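Local coordinates for protein-L-isoaspartate O-methyltransferase beta-aspartate methyltransferase (Plasmodium falciparum, PDB 2PBF), which probably transfers a methyl group from S-adenosyl-L-methionine to isoaspartyl residues of damaged proteins, as a first step of their repair, at residues Ile190-Glu195 with Gln199-Ile204; Met34-Arg39 with Met98-Asn103; Glu127-Lys130 with Leu136-Ile139; Ile24-Asp29 with Ser70-Ile75. One frame throughout, in Å; residues are numbered along the deposited sequence.

All four contacts belong to one methyltransferase chain built round a seven-stranded mixed sheet. Contact 4 and contact 2 interleave along the sequence, both using helix 28-35, and their centres lie about 12 Å apart; Lys-101 of contact 2 probably donates to the carbonyl of Ile-75 in contact 4. Contact 3 follows, about 13 Å between centres from contact 2, which it meets where Ala-99 packs on Leu-136. Contact 1, last in sequence, is the hairpin of strands 187-195 and 198-205, about 30 Å from contact 3 between centres. A salt bridge from Glu-203 to Arg-73 ties this hairpin to contact 4, so helix 64-74 connects the sheet with the N-terminal helices.

Contact 1: Ile190-Glu195 with Gln199-Ile204; sequences IIPIEE and QVLYEI
The hydroxyl of Tyr-202 donates to Glu-195 OE2, with 2.5 Å between OH and OE2. The acceptor uses its syn lone pair and lies in the ring plane at the phenol edge, while the carboxylate is turned 65° from the ring. Glu-195 reaches there because its CG stands anti to the backbone N (chi1 -175°) and the chain runs on extended; its other oxygen, OE1, forms a salt bridge with Arg-215, so the phenol and the guanidinium divide the carboxylate between them. On the same sheet face, CD1 of Ile-193 meets the Tyr-202 ring obliquely, 3.9 Å from its CD1, and Ile-191 CG2 touches Ile-204 CD1 at 3.6 Å. The other face carries Ile-190, Pro-192 and Leu-201: Leu-201 CD1 lies 3.8 Å from Ile-190 CG2 and also touches the proline ring. Between the faces, Ile-191 pairs with Tyr-202 and Ile-193 with Val-200 through two backbone bonds each, Tyr-202 N to Ile-191 O being 2.8 Å. Pro-192, which lacks an N-H, falls in a non-hydrogen-bonded pair with Leu-201. Strands 187-195 and 198-205 form an antiparallel hairpin; 198-205, reversed, lies between 187-195 and edge strand 212-219, the 3-2-1-4-5-6-7 order of the isoaspartyl methyltransferase variant of the Rossmann-like fold.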
loop_
_atom_site.group_PDB
_atom_site.type_symbol
_atom_site.label_atom_id
_atom_site.label_comp_id
_atom_site.label_asym_id
_atom_site.label_seq_id
_atom_site.Cartn_x
_atom_site.Cartn_y
_atom_site.Cartn_z
ATOM N N ILE A 190 1.754 2.154 8.589
ATOM C CA ILE A 190 0.334 1.831 8.737
ATOM C C ILE A 190 0.198 0.316 8.642
ATOM O O ILE A 190 0.578 -0.287 7.651
ATOM C CB ILE A 190 -0.501 2.506 7.605
ATOM C CG1 ILE A 190 -0.516 4.028 7.766
ATOM C CG2 ILE A 190 -1.931 1.905 7.493
ATOM C CD1 ILE A 190 -1.178 4.513 9.042
ATOM N N ILE A 191 -0.336 -0.300 9.685
ATOM C CA ILE A 191 -0.362 -1.747 9.739
ATOM C C ILE A 191 -1.504 -2.269 10.610
ATOM O O ILE A 191 -1.727 -1.751 11.693
ATOM C CB ILE A 191 1.020 -2.305 10.248
ATOM C CG1 ILE A 191 0.976 -3.821 10.413
ATOM C CG2 ILE A 191 1.491 -1.569 11.534
ATOM C CD1 ILE A 191 2.351 -4.448 10.681
ATOM N N PRO A 192 -2.242 -3.290 10.126
ATOM C CA PRO A 192 -3.197 -3.938 11.045
ATOM C C PRO A 192 -2.479 -4.949 11.944
ATOM O O PRO A 192 -1.700 -5.749 11.452
ATOM C CB PRO A 192 -4.174 -4.649 10.100
ATOM C CG PRO A 192 -3.789 -4.159 8.668
ATOM C CD PRO A 192 -2.315 -3.885 8.777
ATOM N N ILE A 193 -2.741 -4.900 13.249
ATOM C CA ILE A 193 -2.201 -5.901 14.191
ATOM C C ILE A 193 -3.354 -6.581 14.961
ATOM O O ILE A 193 -4.229 -5.890 15.490
ATOM C CB ILE A 193 -1.124 -5.284 15.131
ATOM C CG1 ILE A 193 0.029 -4.673 14.299
ATOM C CG2 ILE A 193 -0.570 -6.337 16.141
ATOM C CD1 ILE A 193 0.782 -3.564 14.968
ATOM N N GLU A 194 -3.387 -7.914 14.959
ATOM C CA GLU A 194 -4.341 -8.675 15.789
ATOM C C GLU A 194 -4.167 -8.306 17.263
ATOM O O GLU A 194 -3.130 -8.583 17.893
ATOM C CB GLU A 194 -4.143 -10.180 15.693
ATOM C CG GLU A 194 -4.103 -10.836 14.339
ATOM C CD GLU A 194 -3.733 -12.334 14.448
ATOM O OE1 GLU A 194 -3.624 -12.862 15.590
ATOM O OE2 GLU A 194 -3.564 -12.993 13.397
ATOM N N GLU A 195 -5.181 -7.670 17.805
ATOM C CA GLU A 195 -5.178 -7.303 19.196
ATOM C C GLU A 195 -6.421 -7.922 19.820
ATOM O O GLU A 195 -7.543 -7.428 19.608
ATOM C CB GLU A 195 -5.234 -5.798 19.289
ATOM C CG GLU A 195 -5.112 -5.257 20.683
ATOM C CD GLU A 195 -4.806 -3.799 20.640
ATOM O OE1 GLU A 195 -5.703 -3.007 21.006
ATOM O OE2 GLU A 195 -3.680 -3.467 20.188
ATOM N N GLN A 199 -8.718 -7.013 14.510
ATOM C CA GLN A 199 -7.518 -6.492 13.859
ATOM C C GLN A 199 -7.590 -4.985 14.018
ATOM O O GLN A 199 -8.621 -4.384 13.740
ATOM C CB GLN A 199 -7.444 -6.909 12.393
ATOM C CG GLN A 199 -7.341 -8.425 12.196
ATOM C CD GLN A 199 -7.643 -8.885 10.779
ATOM O OE1 GLN A 199 -8.328 -8.209 10.017
ATOM N NE2 GLN A 199 -7.134 -10.058 10.427
ATOM N N VAL A 200 -6.511 -4.397 14.517
ATOM C CA VAL A 200 -6.458 -2.972 14.819
ATOM C C VAL A 200 -5.449 -2.263 13.928
ATOM O O VAL A 200 -4.257 -2.575 13.941
ATOM C CB VAL A 200 -6.120 -2.681 16.327
ATOM C CG1 VAL A 200 -6.223 -1.187 16.611
ATOM C CG2 VAL A 200 -7.063 -3.435 17.268
ATOM N N LEU A 201 -5.933 -1.286 13.178
ATOM C CA LEU A 201 -5.059 -0.498 12.331
ATOM C C LEU A 201 -4.254 0.481 13.165
ATOM O O LEU A 201 -4.830 1.332 13.837
ATOM C CB LEU A 201 -5.849 0.250 11.241
ATOM C CG LEU A 201 -5.019 0.821 10.080
ATOM C CD1 LEU A 201 -4.609 -0.282 9.104
ATOM C CD2 LEU A 201 -5.836 1.878 9.384
ATOM N N TYR A 202 -2.929 0.349 13.084
ATOM C CA TYR A 202 -1.970 1.159 13.827
ATOM C C TYR A 202 -1.195 2.110 12.930
ATOM O O TYR A 202 -0.782 1.753 11.830
ATOM C CB TYR A 202 -0.961 0.259 14.564
ATOM C CG TYR A 202 -1.414 -0.155 15.932
ATOM C CD1 TYR A 202 -2.221 -1.272 16.116
ATOM C CD2 TYR A 202 -1.049 0.596 17.054
ATOM C CE1 TYR A 202 -2.649 -1.641 17.372
ATOM C CE2 TYR A 202 -1.465 0.250 18.319
ATOM C CZ TYR A 202 -2.265 -0.867 18.484
ATOM O OH TYR A 202 -2.666 -1.204 19.762
ATOM N N GLU A 203 -1.006 3.325 13.407
ATOM C CA GLU A 203 -0.039 4.235 12.813
ATOM C C GLU A 203 1.191 4.372 13.724
ATOM O O GLU A 203 1.119 4.915 14.835
ATOM C CB GLU A 203 -0.673 5.589 12.523
ATOM C CG GLU A 203 0.289 6.594 11.933
ATOM C CD GLU A 203 -0.388 7.905 11.661
ATOM O OE1 GLU A 203 -1.330 7.931 10.832
ATOM O OE2 GLU A 203 0.021 8.909 12.291
ATOM N N ILE A 204 2.312 3.863 13.239
ATOM C CA ILE A 204 3.549 3.891 13.968
ATOM C C ILE A 204 4.507 4.925 13.358
ATOM O O ILE A 204 4.703 4.960 12.139
ATOM C CB ILE A 204 4.143 2.491 14.022
ATOM C CG1 ILE A 204 3.120 1.546 14.685
ATOM C CG2 ILE A 204 5.456 2.514 14.768
ATOM C CD1 ILE A 204 3.185 0.129 14.254
#

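Contact 2: Met34-Arg39 with Met98-Asn103; sequences MLQVDR and MAIKMN
Van der Waals contact against one side chain, Ile-100 near the end of helix 93-101, carries the whole interface, and no hydrogen bond crosses it. The polar-on-apolar half belongs to Gln-36. The CG2 methyl of Ile-100 sits over the face of its amide, with NE2 at 3.5 Å from CG2 and CD at 3.6 Å from the same methyl, while CB touches it at 4.0 Å. That methyl is thus covered by both the root and the end of the glutamine, whose chain crosses the isoleucine at a slant. With CG anti to the carbonyl carbon (chi1 -68°) and the chain extended beyond it, the amide is carried out to Ile-100; NE2 meanwhile donates to Asn-32 O, one turn back, which helps fix the amide's rotation.

The purely apolar half is looser. Val-37 and Ile-100 run antiparallel alongside each other, Val-37 CG2 meeting Ile-100 CG1 at 4.1 Å. Of the isoleucine's two branches, CG2 goes to Gln-36 and CG1 to Val-37.

Backbone bonds hold the two pieces in shape. Val-37 N binds Met-34 O at 2.9 Å, and Val-37 already has an extended backbone; a Schellman motif at Asn-103 closes helix 93-101. Lys-133 also borders the contact, its NZ binding Gln-36 O and its side chain touching Ile-100. The chain following helix 28-35 thus packs on helix 93-101 of the Rossmann-like domain, with the Val-37 side chain about 10 Å from the bound S-adenosyl-L-homocysteine.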
loop_
_atom_site.group_PDB
_atom_site.type_symbol
_atom_site.label_atom_id
_atom_site.label_comp_id
_atom_site.label_asym_id
_atom_site.label_seq_id
_atom_site.Cartn_x
_atom_site.Cartn_y
_atom_site.Cartn_z
ATOM N N MET A 34 -5.849 8.936 -6.240
ATOM C CA MET A 34 -6.750 7.854 -6.620
ATOM C C MET A 34 -7.421 8.088 -7.978
ATOM O O MET A 34 -7.601 7.148 -8.752
ATOM C CB MET A 34 -7.784 7.604 -5.530
ATOM C CG MET A 34 -7.165 7.058 -4.227
ATOM S SD MET A 34 -8.355 6.567 -2.976
ATOM C CE MET A 34 -9.135 5.075 -3.617
ATOM N N LEU A 35 -7.774 9.336 -8.270
ATOM C CA LEU A 35 -8.334 9.695 -9.586
ATOM C C LEU A 35 -7.394 9.290 -10.721
ATOM O O LEU A 35 -7.829 8.857 -11.782
ATOM C CB LEU A 35 -8.643 11.203 -9.640
ATOM C CG LEU A 35 -9.246 11.735 -10.960
ATOM C CD1 LEU A 35 -10.594 11.090 -11.218
ATOM C CD2 LEU A 35 -9.339 13.264 -10.966
ATOM N N GLN A 36 -6.090 9.424 -10.476
ATOM C CA GLN A 36 -5.074 9.031 -11.443
ATOM C C GLN A 36 -4.908 7.516 -11.613
ATOM O O GLN A 36 -4.269 7.060 -12.578
ATOM C CB GLN A 36 -3.735 9.708 -11.105
ATOM C CG GLN A 36 -3.760 11.228 -11.314
ATOM C CD GLN A 36 -2.445 11.900 -10.959
ATOM O OE1 GLN A 36 -1.528 11.927 -11.758
ATOM N NE2 GLN A 36 -2.360 12.454 -9.754
ATOM N N VAL A 37 -5.488 6.736 -10.694
ATOM C CA VAL A 37 -5.362 5.280 -10.719
ATOM C C VAL A 37 -6.753 4.589 -10.765
ATOM O O VAL A 37 -7.394 4.372 -9.731
ATOM C CB VAL A 37 -4.499 4.744 -9.502
ATOM C CG1 VAL A 37 -4.171 3.290 -9.699
ATOM C CG2 VAL A 37 -3.200 5.548 -9.344
ATOM N N ASP A 38 -7.202 4.253 -11.972
ATOM C CA ASP A 38 -8.496 3.644 -12.197
ATOM C C ASP A 38 -8.540 2.199 -11.681
ATOM O O ASP A 38 -7.806 1.326 -12.177
ATOM C CB ASP A 38 -8.840 3.692 -13.703
ATOM C CG ASP A 38 -10.265 3.205 -14.015
ATOM O OD1 ASP A 38 -10.837 2.403 -13.256
ATOM O OD2 ASP A 38 -10.814 3.628 -15.064
ATOM N N ARG A 39 -9.430 1.955 -10.717
ATOM C CA ARG A 39 -9.573 0.650 -10.047
ATOM C C ARG A 39 -9.878 -0.500 -11.003
ATOM O O ARG A 39 -9.395 -1.624 -10.800
ATOM C CB ARG A 39 -10.640 0.739 -8.945
ATOM C CG ARG A 39 -10.687 -0.432 -7.963
ATOM C CD ARG A 39 -11.785 -0.230 -6.895
ATOM N NE ARG A 39 -12.148 -1.475 -6.212
ATOM C CZ ARG A 39 -11.469 -2.014 -5.186
ATOM N NH1 ARG A 39 -10.403 -1.401 -4.702
ATOM N NH2 ARG A 39 -11.864 -3.159 -4.640
ATOM N N MET A 98 1.133 5.071 -4.659
ATOM C CA MET A 98 2.369 5.631 -4.112
ATOM C C MET A 98 3.324 6.185 -5.181
ATOM O O MET A 98 3.880 7.267 -5.000
ATOM C CB MET A 98 3.116 4.606 -3.265
ATOM C CG MET A 98 2.447 4.187 -1.972
ATOM S SD MET A 98 3.431 2.821 -1.293
ATOM C CE MET A 98 2.626 2.673 0.277
ATOM N N ALA A 99 3.523 5.436 -6.275
ATOM C CA ALA A 99 4.333 5.889 -7.417
ATOM C C ALA A 99 3.856 7.227 -7.985
ATOM O O ALA A 99 4.667 8.057 -8.408
ATOM C CB ALA A 99 4.324 4.825 -8.534
ATOM N N ILE A 100 2.537 7.396 -8.030
ATOM C CA ILE A 100 1.911 8.596 -8.564
ATOM C C ILE A 100 2.116 9.787 -7.655
ATOM O O ILE A 100 2.562 10.837 -8.107
ATOM C CB ILE A 100 0.396 8.396 -8.855
ATOM C CG1 ILE A 100 0.218 7.640 -10.158
ATOM C CG2 ILE A 100 -0.358 9.764 -8.925
ATOM C CD1 ILE A 100 1.047 8.187 -11.298
ATOM N N LYS A 101 1.829 9.601 -6.372
ATOM C CA LYS A 101 1.937 10.677 -5.403
ATOM C C LYS A 101 3.377 11.164 -5.245
ATOM O O LYS A 101 3.641 12.349 -4.967
ATOM C CB LYS A 101 1.407 10.200 -4.051
ATOM C CG LYS A 101 0.566 11.233 -3.371
ATOM C CD LYS A 101 1.386 12.067 -2.470
ATOM C CE LYS A 101 0.758 13.400 -2.206
ATOM N NZ LYS A 101 1.724 14.172 -1.340
ATOM N N MET A 102 4.308 10.232 -5.395
ATOM C CA MET A 102 5.717 10.519 -5.196
ATOM C C MET A 102 6.452 10.836 -6.509
ATOM O O MET A 102 7.654 11.078 -6.514
ATOM C CB MET A 102 6.370 9.337 -4.462
ATOM C CG MET A 102 5.905 9.178 -3.009
ATOM S SD MET A 102 6.310 7.565 -2.319
ATOM C CE MET A 102 7.991 7.861 -1.845
ATOM N N ASN A 103 5.734 10.775 -7.625
ATOM C CA ASN A 103 6.281 11.102 -8.924
ATOM C C ASN A 103 7.570 10.375 -9.237
ATOM O O ASN A 103 8.561 10.999 -9.626
ATOM C CB ASN A 103 6.482 12.622 -9.058
ATOM C CG ASN A 103 6.483 13.102 -10.519
ATOM O OD1 ASN A 103 6.438 12.312 -11.488
ATOM N ND2 ASN A 103 6.543 14.411 -10.676
#

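Contact 3: Glu127-Lys130 with Leu136-Ile139; sequences ENIK and LLKI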
loop_
_atom_site.group_PDB
_atom_site.type_symbol
_atom_site.label_atom_id
_atom_site.label_comp_id
_atom_site.label_asym_id
_atom_site.label_seq_id
_atom_site.Cartn_x
_atom_site.Cartn_y
_atom_site.Cartn_z
ATOM N N GLU A 127 0.837 -7.283 -14.599
ATOM C CA GLU A 127 -0.032 -7.223 -15.775
ATOM C C GLU A 127 -0.975 -6.017 -15.730
ATOM O O GLU A 127 -1.241 -5.401 -16.735
ATOM C CB GLU A 127 -0.841 -8.520 -15.909
ATOM C CG GLU A 127 -0.283 -9.485 -16.933
ATOM C CD GLU A 127 -0.440 -8.976 -18.375
ATOM O OE1 GLU A 127 0.540 -8.427 -18.930
ATOM O OE2 GLU A 127 -1.548 -9.113 -18.949
ATOM N N ASN A 128 -1.489 -5.727 -14.536
ATOM C CA ASN A 128 -2.330 -4.574 -14.267
ATOM C C ASN A 128 -1.586 -3.306 -14.599
ATOM O O ASN A 128 -2.141 -2.397 -15.200
ATOM C CB ASN A 128 -2.706 -4.554 -12.776
ATOM C CG ASN A 128 -3.708 -5.636 -12.387
ATOM O OD1 ASN A 128 -4.322 -6.300 -13.231
ATOM N ND2 ASN A 128 -3.887 -5.804 -11.094
ATOM N N ILE A 129 -0.317 -3.242 -14.201
ATOM C CA ILE A 129 0.479 -2.026 -14.374
ATOM C C ILE A 129 0.865 -1.820 -15.833
ATOM O O ILE A 129 0.808 -0.693 -16.338
ATOM C CB ILE A 129 1.707 -1.979 -13.426
ATOM C CG1 ILE A 129 1.233 -2.029 -11.959
ATOM C CG2 ILE A 129 2.524 -0.703 -13.709
ATOM C CD1 ILE A 129 2.226 -2.593 -10.962
ATOM N N LYS A 130 1.215 -2.910 -16.514
ATOM C CA LYS A 130 1.424 -2.872 -17.958
ATOM C C LYS A 130 0.232 -2.233 -18.679
ATOM O O LYS A 130 0.424 -1.330 -19.482
ATOM C CB LYS A 130 1.729 -4.262 -18.540
ATOM C CG LYS A 130 3.012 -4.915 -18.022
ATOM C CD LYS A 130 3.761 -5.737 -19.105
ATOM C CE LYS A 130 5.236 -5.967 -18.701
ATOM N NZ LYS A 130 5.964 -6.989 -19.545
ATOM N N LEU A 136 5.883 2.676 -15.754
ATOM C CA LEU A 136 6.337 2.258 -14.432
ATOM C C LEU A 136 7.256 1.031 -14.407
ATOM O O LEU A 136 8.024 0.873 -13.486
ATOM C CB LEU A 136 5.128 2.040 -13.500
ATOM C CG LEU A 136 4.341 3.286 -13.043
ATOM C CD1 LEU A 136 3.256 2.933 -12.021
ATOM C CD2 LEU A 136 5.276 4.331 -12.466
ATOM N N LEU A 137 7.195 0.152 -15.401
ATOM C CA LEU A 137 8.074 -1.019 -15.324
ATOM C C LEU A 137 9.283 -0.879 -16.235
ATOM O O LEU A 137 9.967 -1.858 -16.543
ATOM C CB LEU A 137 7.333 -2.352 -15.518
ATOM C CG LEU A 137 5.862 -2.395 -15.106
ATOM C CD1 LEU A 137 5.032 -2.311 -16.369
ATOM C CD2 LEU A 137 5.519 -3.647 -14.353
ATOM N N LYS A 138 9.549 0.365 -16.625
ATOM C CA LYS A 138 10.755 0.721 -17.367
ATOM C C LYS A 138 11.764 1.465 -16.470
ATOM O O LYS A 138 12.880 1.739 -16.885
ATOM C CB LYS A 138 10.397 1.581 -18.586
ATOM C CG LYS A 138 9.539 0.878 -19.668
ATOM C CD LYS A 138 10.142 -0.475 -20.116
ATOM C CE LYS A 138 9.250 -1.184 -21.142
ATOM N NZ LYS A 138 9.437 -0.683 -22.551
ATOM N N ILE A 139 11.379 1.784 -15.235
ATOM C CA ILE A 139 12.217 2.632 -14.411
ATOM C C ILE A 139 12.919 1.901 -13.274
ATOM O O ILE A 139 12.522 0.807 -12.889
ATOM C CB ILE A 139 11.453 3.871 -13.936
ATOM C CG1 ILE A 139 10.339 3.464 -12.939
ATOM C CG2 ILE A 139 10.942 4.634 -15.170
ATOM C CD1 ILE A 139 9.417 4.567 -12.524
#
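With chi1 near -60°, Ile-129 sets its CG2 methyl anti to the backbone N and beside the carbonyl carbon, on the side of the helix that faces the returning chain. Leu-137 answers with a less regular torsion (chi1 -28°, away from a staggered position) that swings its isobutyl group towards the helix. The motif is a helix-to-strand connection of the Rossmann-like sheet: helix 119-132 ends, the chain turns through residues 136-139, and strand 142-146 enters the parallel part of the sheet at its outermost position.

Everything across this turn is apolar packing. Ile-129 CG2 is the shared methyl, lying 3.8 Å from Leu-136 CB and 4.0 Å from Leu-137 CD1, so that it sits against two consecutive leucines. Leu-136 crosses the isoleucine at about a right angle, whereas Leu-137 meets it on a slant. The two leucines have different surroundings: Leu-136 is buried and continues inward to Val-96 and Ala-99 of helix 93-101 and to Phe-142, while Leu-137 remains partly exposed at the margin. Ile-129 likewise reaches the sheet, touching Phe-142 and Ile-144, and the turn is thereby packed to both the helix and the strand it connects.

Lys-130 takes part through the aliphatic section of its chain. Leu-137 crosses it at about a right angle, and the same CD1 that touches Ile-129 is 3.7 Å from Lys-130 CG and 3.9 Å from the backbone Lys-130 N.

Contact 4: Ile24-Asp29 with Ser70-Ile75; sequences IIDDDD and SLKRLI
Ile-75, in the last part of segment 70-75, extends its side chain towards the start of helix 28-35. Its CB divides the contact between two branches. CG2, placed between the backbone N and the carbonyl carbon, comes 3.7 Å from Asp-27 OD1. CG1 leads the other way, 3.7 Å from Asp-29 CB and 4.1 Å from Asp-27 OD2, and CD1 at the tip ends against the backbone of Asp-29, 4.1 Å from its O. The isoleucine also packs on Val-30, one residue further along the helix.

The carboxylate beside it is occupied at the helix start. Asp-27 OD2 accepts from Val-30 N and, more weakly, from Asp-29 N at 2.8 Å, where the angle at hydrogen is 127°. The side chains of Asp-27 and Ile-75 lie next to each other but point opposite ways.

At the exposed end, the Asp-26 carboxylate crosses the Lys-72 chain at a slant, with OD1 against CE at 3.4 Å rather than against NZ, 4.5 Å away, because the lysine chain bends at its last torsion (chi4 -67°). The opposite charges are therefore near without a salt bridge, and any attraction is probably modest. The contact joins segment 70-75, which carries helix 64-74, to the start of helix 28-35, N-capped by Asp-27.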
loop_
_atom_site.group_PDB
_atom_site.type_symbol
_atom_site.label_atom_id
_atom_site.label_comp_id
_atom_site.label_asym_id
_atom_site.label_seq_id
_atom_site.Cartn_x
_atom_site.Cartn_y
_atom_site.Cartn_z
ATOM N N ILE A 24 -15.213 9.523 3.409
ATOM C CA ILE A 24 -14.127 8.540 3.429
ATOM C C ILE A 24 -12.886 9.190 2.820
ATOM O O ILE A 24 -11.777 9.029 3.319
ATOM C CB ILE A 24 -14.542 7.231 2.693
ATOM C CG1 ILE A 24 -15.570 6.487 3.541
ATOM C CG2 ILE A 24 -13.328 6.337 2.385
ATOM C CD1 ILE A 24 -16.574 5.695 2.752
ATOM N N ILE A 25 -13.098 9.935 1.747
ATOM C CA ILE A 25 -12.091 10.842 1.227
ATOM C C ILE A 25 -12.423 12.240 1.740
ATOM O O ILE A 25 -13.528 12.739 1.481
ATOM C CB ILE A 25 -12.046 10.803 -0.318
ATOM C CG1 ILE A 25 -11.486 9.456 -0.788
ATOM C CG2 ILE A 25 -11.228 11.973 -0.879
ATOM C CD1 ILE A 25 -11.699 9.184 -2.245
ATOM N N ASP A 26 -11.486 12.818 2.509
ATOM C CA ASP A 26 -11.535 14.211 3.001
ATOM C C ASP A 26 -10.172 14.918 2.754
ATOM O O ASP A 26 -9.630 15.594 3.628
ATOM C CB ASP A 26 -11.911 14.258 4.496
ATOM C CG ASP A 26 -10.970 13.408 5.380
ATOM O OD1 ASP A 26 -9.755 13.319 5.087
ATOM O OD2 ASP A 26 -11.450 12.825 6.378
ATOM N N ASP A 27 -9.631 14.744 1.551
ATOM C CA ASP A 27 -8.313 15.224 1.208
ATOM C C ASP A 27 -8.238 15.268 -0.315
ATOM O O ASP A 27 -8.587 14.299 -1.005
ATOM C CB ASP A 27 -7.251 14.290 1.812
ATOM C CG ASP A 27 -5.830 14.839 1.703
ATOM O OD1 ASP A 27 -5.199 15.085 2.746
ATOM O OD2 ASP A 27 -5.327 14.980 0.576
ATOM N N ASP A 28 -7.797 16.409 -0.835
ATOM C CA ASP A 28 -7.695 16.621 -2.267
ATOM C C ASP A 28 -6.596 15.765 -2.881
ATOM O O ASP A 28 -6.736 15.316 -4.009
ATOM C CB ASP A 28 -7.414 18.097 -2.566
ATOM C CG ASP A 28 -8.636 19.002 -2.363
ATOM O OD1 ASP A 28 -8.565 20.161 -2.840
ATOM O OD2 ASP A 28 -9.651 18.580 -1.751
ATOM N N ASP A 29 -5.507 15.567 -2.134
ATOM C CA ASP A 29 -4.349 14.798 -2.585
ATOM C C ASP A 29 -4.660 13.303 -2.605
ATOM O O ASP A 29 -4.153 12.575 -3.446
ATOM C CB ASP A 29 -3.141 15.042 -1.664
ATOM C CG ASP A 29 -2.383 16.340 -1.983
ATOM O OD1 ASP A 29 -2.259 16.721 -3.177
ATOM O OD2 ASP A 29 -1.881 16.969 -1.022
ATOM N N SER A 70 -5.946 4.335 4.138
ATOM C CA SER A 70 -4.517 4.126 4.294
ATOM C C SER A 70 -3.718 5.217 3.586
ATOM O O SER A 70 -2.697 5.698 4.097
ATOM C CB SER A 70 -4.129 2.736 3.782
ATOM O OG SER A 70 -4.558 1.749 4.695
ATOM N N LEU A 71 -4.190 5.604 2.404
ATOM C CA LEU A 71 -3.531 6.607 1.616
ATOM C C LEU A 71 -3.601 7.954 2.332
ATOM O O LEU A 71 -2.645 8.724 2.292
ATOM C CB LEU A 71 -4.175 6.693 0.236
ATOM C CG LEU A 71 -3.414 7.143 -1.012
ATOM C CD1 LEU A 71 -2.118 6.343 -1.246
ATOM C CD2 LEU A 71 -4.327 7.031 -2.243
ATOM N N LYS A 72 -4.736 8.221 2.973
ATOM C CA LYS A 72 -4.921 9.426 3.793
ATOM C C LYS A 72 -3.884 9.495 4.908
ATOM O O LYS A 72 -3.250 10.517 5.082
ATOM C CB LYS A 72 -6.330 9.455 4.377
ATOM C CG LYS A 72 -6.593 10.505 5.472
ATOM C CD LYS A 72 -7.782 10.076 6.344
ATOM C CE LYS A 72 -8.248 11.204 7.314
ATOM N NZ LYS A 72 -7.229 11.523 8.395
ATOM N N ARG A 73 -3.683 8.387 5.618
ATOM C CA ARG A 73 -2.777 8.367 6.764
ATOM C C ARG A 73 -1.342 8.601 6.331
ATOM O O ARG A 73 -0.513 9.103 7.105
ATOM C CB ARG A 73 -2.860 7.048 7.533
ATOM C CG ARG A 73 -4.239 6.617 8.009
ATOM C CD ARG A 73 -4.971 7.697 8.782
ATOM N NE ARG A 73 -4.259 8.099 9.982
ATOM C CZ ARG A 73 -4.833 8.633 11.062
ATOM N NH1 ARG A 73 -6.146 8.804 11.119
ATOM N NH2 ARG A 73 -4.083 8.984 12.093
ATOM N N LEU A 74 -1.041 8.202 5.099
ATOM C CA LEU A 74 0.319 8.280 4.582
ATOM C C LEU A 74 0.538 9.503 3.691
ATOM O O LEU A 74 1.632 9.715 3.197
ATOM C CB LEU A 74 0.661 6.987 3.817
ATOM C CG LEU A 74 0.860 5.719 4.648
ATOM C CD1 LEU A 74 0.937 4.503 3.776
ATOM C CD2 LEU A 74 2.070 5.821 5.559
ATOM N N ILE A 75 -0.505 10.308 3.492
ATOM C CA ILE A 75 -0.488 11.321 2.446
ATOM C C ILE A 75 0.697 12.289 2.517
ATOM O O ILE A 75 1.256 12.671 1.483
ATOM C CB ILE A 75 -1.868 12.055 2.295
ATOM C CG1 ILE A 75 -2.091 12.500 0.845
ATOM C CG2 ILE A 75 -2.021 13.231 3.269
ATOM C CD1 ILE A 75 -2.053 11.350 -0.147
#